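Long-range contact in SidF, inhibitor of growth family, member 3 (Legionella pneumophila subsp. pneumophila, PDB 4FYE), which probably acts as a phosphoinositide phosphatase, removing phosphate from phosphatidylinositol phosphates in membranes: residues M384-I394 and T406-M414. The protein carries 1 engineered substitution. Residues are numbered along the deposited sequence; the frame is centred on the assembly and turned at random.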
loop_
_atom_site.group_PDB
_atom_site.type_symbol
_atom_site.label_atom_id
_atom_site.label_comp_id
_atom_site.label_asym_id
_atom_site.label_seq_id
_atom_site.Cartn_x
_atom_site.Cartn_y
_atom_site.Cartn_z
ATOM N N MET A 384 8.993 -10.997 8.449
ATOM C CA MET A 384 9.115 -9.716 9.127
ATOM C C MET A 384 9.776 -9.872 10.484
ATOM O O MET A 384 10.687 -9.093 10.827
ATOM C CB MET A 384 7.747 -8.982 9.264
ATOM C CG MET A 384 7.185 -8.419 7.952
ATOM S SD MET A 384 5.609 -7.563 8.226
ATOM C CE MET A 384 6.281 -6.328 9.309
ATOM N N ASP A 385 9.328 -10.855 11.268
ATOM C CA ASP A 385 9.917 -11.082 12.616
ATOM C C ASP A 385 11.321 -11.702 12.549
ATOM O O ASP A 385 12.107 -11.554 13.492
ATOM C CB ASP A 385 9.009 -11.940 13.518
ATOM C CG ASP A 385 8.059 -11.110 14.410
ATOM O OD1 ASP A 385 8.353 -9.923 14.746
ATOM O OD2 ASP A 385 6.987 -11.675 14.778
ATOM N N ALA A 386 11.616 -12.405 11.452
ATOM C CA ALA A 386 12.954 -12.971 11.188
ATOM C C ALA A 386 13.974 -11.868 11.146
ATOM O O ALA A 386 15.068 -11.995 11.756
ATOM C CB ALA A 386 12.965 -13.700 9.852
ATOM N N PHE A 387 13.626 -10.778 10.446
ATOM C CA PHE A 387 14.539 -9.631 10.364
ATOM C C PHE A 387 14.447 -8.709 11.560
ATOM O O PHE A 387 15.405 -7.965 11.823
ATOM C CB PHE A 387 14.324 -8.817 9.077
ATOM C CG PHE A 387 15.086 -9.344 7.866
ATOM C CD1 PHE A 387 16.483 -9.131 7.733
ATOM C CD2 PHE A 387 14.418 -10.008 6.834
ATOM C CE1 PHE A 387 17.182 -9.556 6.588
ATOM C CE2 PHE A 387 15.130 -10.444 5.689
ATOM C CZ PHE A 387 16.510 -10.197 5.561
ATOM N N ASP A 388 13.340 -8.786 12.312
ATOM C CA ASP A 388 13.105 -7.836 13.421
ATOM C C ASP A 388 14.223 -7.776 14.426
ATOM O O ASP A 388 14.739 -8.813 14.904
ATOM C CB ASP A 388 11.708 -7.955 14.092
ATOM C CG ASP A 388 11.551 -6.999 15.314
ATOM O OD1 ASP A 388 12.284 -7.180 16.325
ATOM O OD2 ASP A 388 10.759 -6.046 15.272
ATOM N N GLY A 389 14.619 -6.538 14.716
ATOM C CA GLY A 389 15.718 -6.212 15.632
ATOM C C GLY A 389 17.098 -6.730 15.220
ATOM O O GLY A 389 18.000 -6.945 16.094
ATOM N N SER A 390 17.291 -6.965 13.920
ATOM C CA SER A 390 18.666 -7.144 13.422
ATOM C C SER A 390 18.929 -6.268 12.160
ATOM O O SER A 390 18.190 -5.287 11.912
ATOM C CB SER A 390 18.947 -8.609 13.192
ATOM O OG SER A 390 18.385 -8.912 11.952
ATOM N N LYS A 391 19.977 -6.599 11.396
ATOM C CA LYS A 391 20.460 -5.752 10.286
ATOM C C LYS A 391 20.175 -6.446 8.964
ATOM O O LYS A 391 20.084 -7.661 8.963
ATOM C CB LYS A 391 21.972 -5.558 10.392
ATOM C CG LYS A 391 22.410 -4.502 11.387
ATOM C CD LYS A 391 23.936 -4.318 11.464
ATOM C CE LYS A 391 24.530 -5.208 12.545
ATOM N NZ LYS A 391 25.828 -4.688 13.070
ATOM N N ALA A 392 20.050 -5.700 7.853
ATOM C CA ALA A 392 20.170 -6.287 6.491
ATOM C C ALA A 392 21.085 -5.533 5.556
ATOM O O ALA A 392 21.075 -4.316 5.560
ATOM C CB ALA A 392 18.814 -6.433 5.840
ATOM N N LYS A 393 21.830 -6.249 4.716
ATOM C CA LYS A 393 22.773 -5.595 3.829
ATOM C C LYS A 393 22.066 -5.216 2.569
ATOM O O LYS A 393 21.512 -6.065 1.914
ATOM C CB LYS A 393 23.967 -6.483 3.559
ATOM C CG LYS A 393 24.621 -6.860 4.863
ATOM C CD LYS A 393 26.025 -7.440 4.759
ATOM C CE LYS A 393 26.614 -7.458 6.165
ATOM N NZ LYS A 393 27.970 -8.066 6.256
ATOM N N ILE A 394 22.086 -3.935 2.238
ATOM C CA ILE A 394 21.166 -3.374 1.244
ATOM C C ILE A 394 21.912 -2.469 0.275
ATOM O O ILE A 394 23.070 -2.251 0.463
ATOM C CB ILE A 394 19.969 -2.676 1.984
ATOM C CG1 ILE A 394 18.766 -3.421 1.584
ATOM C CG2 ILE A 394 19.903 -1.122 1.936
ATOM C CD1 ILE A 394 18.766 -4.731 2.321
ATOM N N THR A 406 25.058 -0.799 2.381
ATOM C CA THR A 406 25.051 -0.608 3.825
ATOM C C THR A 406 24.199 -1.638 4.522
ATOM O O THR A 406 23.156 -2.046 4.026
ATOM C CB THR A 406 24.169 0.589 4.268
ATOM O OG1 THR A 406 23.699 1.344 3.159
ATOM C CG2 THR A 406 24.809 1.416 5.312
ATOM N N ALA A 407 24.546 -1.908 5.752
ATOM C CA ALA A 407 23.645 -2.604 6.654
ATOM C C ALA A 407 22.498 -1.651 6.968
ATOM O O ALA A 407 22.745 -0.462 6.997
ATOM C CB ALA A 407 24.408 -2.994 7.923
ATOM N N VAL A 408 21.276 -2.146 7.162
ATOM C CA VAL A 408 20.134 -1.317 7.605
ATOM C C VAL A 408 19.380 -2.060 8.711
ATOM O O VAL A 408 19.016 -3.207 8.504
ATOM C CB VAL A 408 19.082 -1.046 6.518
ATOM C CG1 VAL A 408 17.860 -0.330 7.148
ATOM C CG2 VAL A 408 19.616 -0.122 5.401
ATOM N N GLY A 409 19.121 -1.387 9.854
ATOM C CA GLY A 409 18.388 -1.927 11.014
ATOM C C GLY A 409 16.905 -2.093 10.659
ATOM O O GLY A 409 16.354 -1.283 9.907
ATOM N N TYR A 410 16.253 -3.150 11.156
ATOM C CA TYR A 410 14.809 -3.382 10.880
ATOM C C TYR A 410 13.978 -3.642 12.140
ATOM O O TYR A 410 14.443 -4.250 13.098
ATOM C CB TYR A 410 14.623 -4.454 9.812
ATOM C CG TYR A 410 13.202 -4.740 9.402
ATOM C CD1 TYR A 410 12.540 -3.967 8.428
ATOM C CD2 TYR A 410 12.506 -5.823 9.984
ATOM C CE1 TYR A 410 11.220 -4.265 8.071
ATOM C CE2 TYR A 410 11.225 -6.143 9.613
ATOM C CZ TYR A 410 10.584 -5.380 8.677
ATOM O OH TYR A 410 9.305 -5.715 8.398
ATOM N N GLN A 411 12.769 -3.096 12.162
ATOM C CA GLN A 411 11.798 -3.346 13.214
ATOM C C GLN A 411 10.449 -3.557 12.542
ATOM O O GLN A 411 10.017 -2.725 11.749
ATOM C CB GLN A 411 11.701 -2.165 14.171
ATOM C CG GLN A 411 12.978 -1.923 14.974
ATOM C CD GLN A 411 12.750 -1.001 16.165
ATOM O OE1 GLN A 411 13.055 0.196 16.098
ATOM N NE2 GLN A 411 12.207 -1.552 17.260
ATOM N N ALA A 412 9.806 -4.664 12.880
ATOM C CA ALA A 412 8.533 -5.052 12.380
ATOM C C ALA A 412 7.331 -4.733 13.305
ATOM O O ALA A 412 7.391 -4.820 14.539
ATOM C CB ALA A 412 8.560 -6.530 12.171
ATOM N N ARG A 413 6.228 -4.369 12.674
ATOM C CA ARG A 413 4.972 -4.369 13.347
ATOM C C ARG A 413 3.945 -4.829 12.293
ATOM O O ARG A 413 3.821 -4.259 11.208
ATOM C CB ARG A 413 4.607 -2.980 13.887
ATOM C CG ARG A 413 5.664 -2.195 14.657
ATOM C CD ARG A 413 5.512 -2.629 16.056
ATOM N NE ARG A 413 6.272 -1.829 16.969
ATOM C CZ ARG A 413 7.447 -2.212 17.452
ATOM N NH1 ARG A 413 7.974 -3.359 17.039
ATOM N NH2 ARG A 413 8.086 -1.456 18.346
ATOM N N MET A 414 3.196 -5.864 12.631
ATOM C CA MET A 414 2.342 -6.430 11.687
ATOM C C MET A 414 1.039 -6.682 12.341
ATOM O O MET A 414 1.038 -7.267 13.420
ATOM C CB MET A 414 2.880 -7.728 11.160
ATOM C CG MET A 414 1.818 -8.250 10.208
ATOM S SD MET A 414 2.407 -9.693 9.406
ATOM C CE MET A 414 1.106 -10.176 8.343
#
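The ring of Tyr-410 turns an edge to the end of helix 373-387: the backbone N of Asp-388 lies in the ring plane, Met-384 O sits close to that plane, 3.2 Å from CE2, and Phe-387 CB approaches CD2 obliquely. Asp-388 OD2 lies at the edge of the Arg-413 guanidinium, beyond salt-bridge distance from NH1; Arg-413 pairs with Asp-451 instead. This is a worked example of a beta hairpin, strands 391-399 and 402-416, whose first strand is entered from a helix through a type II turn, Phe-387 to Ser-390. CG of Tyr-410 stands anti to the backbone N (chi1 -178°), which lays the ring along the last helical turn; its OH is hydrogen-bonded to Glu-356 OE2 on the neighbouring parallel strand. The bend at chi3 (62°) brings CE of Met-384 to 3.7 Å from Ala-412 CB; its SD lies 4.0 Å from Met-414 CB. Where the strands pair, Ala-392 and Val-408 exchange two backbone hydrogen bonds, as do Ile-394 and Thr-406, and on the face that carries Ala-392 and Val-408, Ile-394 CG2 meets Val-408 CG2 at 3.6 Å. Backbone hydrogen bonds continue into the turn, with Tyr-410 N giving to Ser-390 O and Gly-389 N to Tyr-410 O. Beyond it a carboxylate takes over: the N-H of Ala-412 reaches Asp-388 OD2 on its anti side, 2.9 Å from N to OD2 and 22° out of the carboxylate plane.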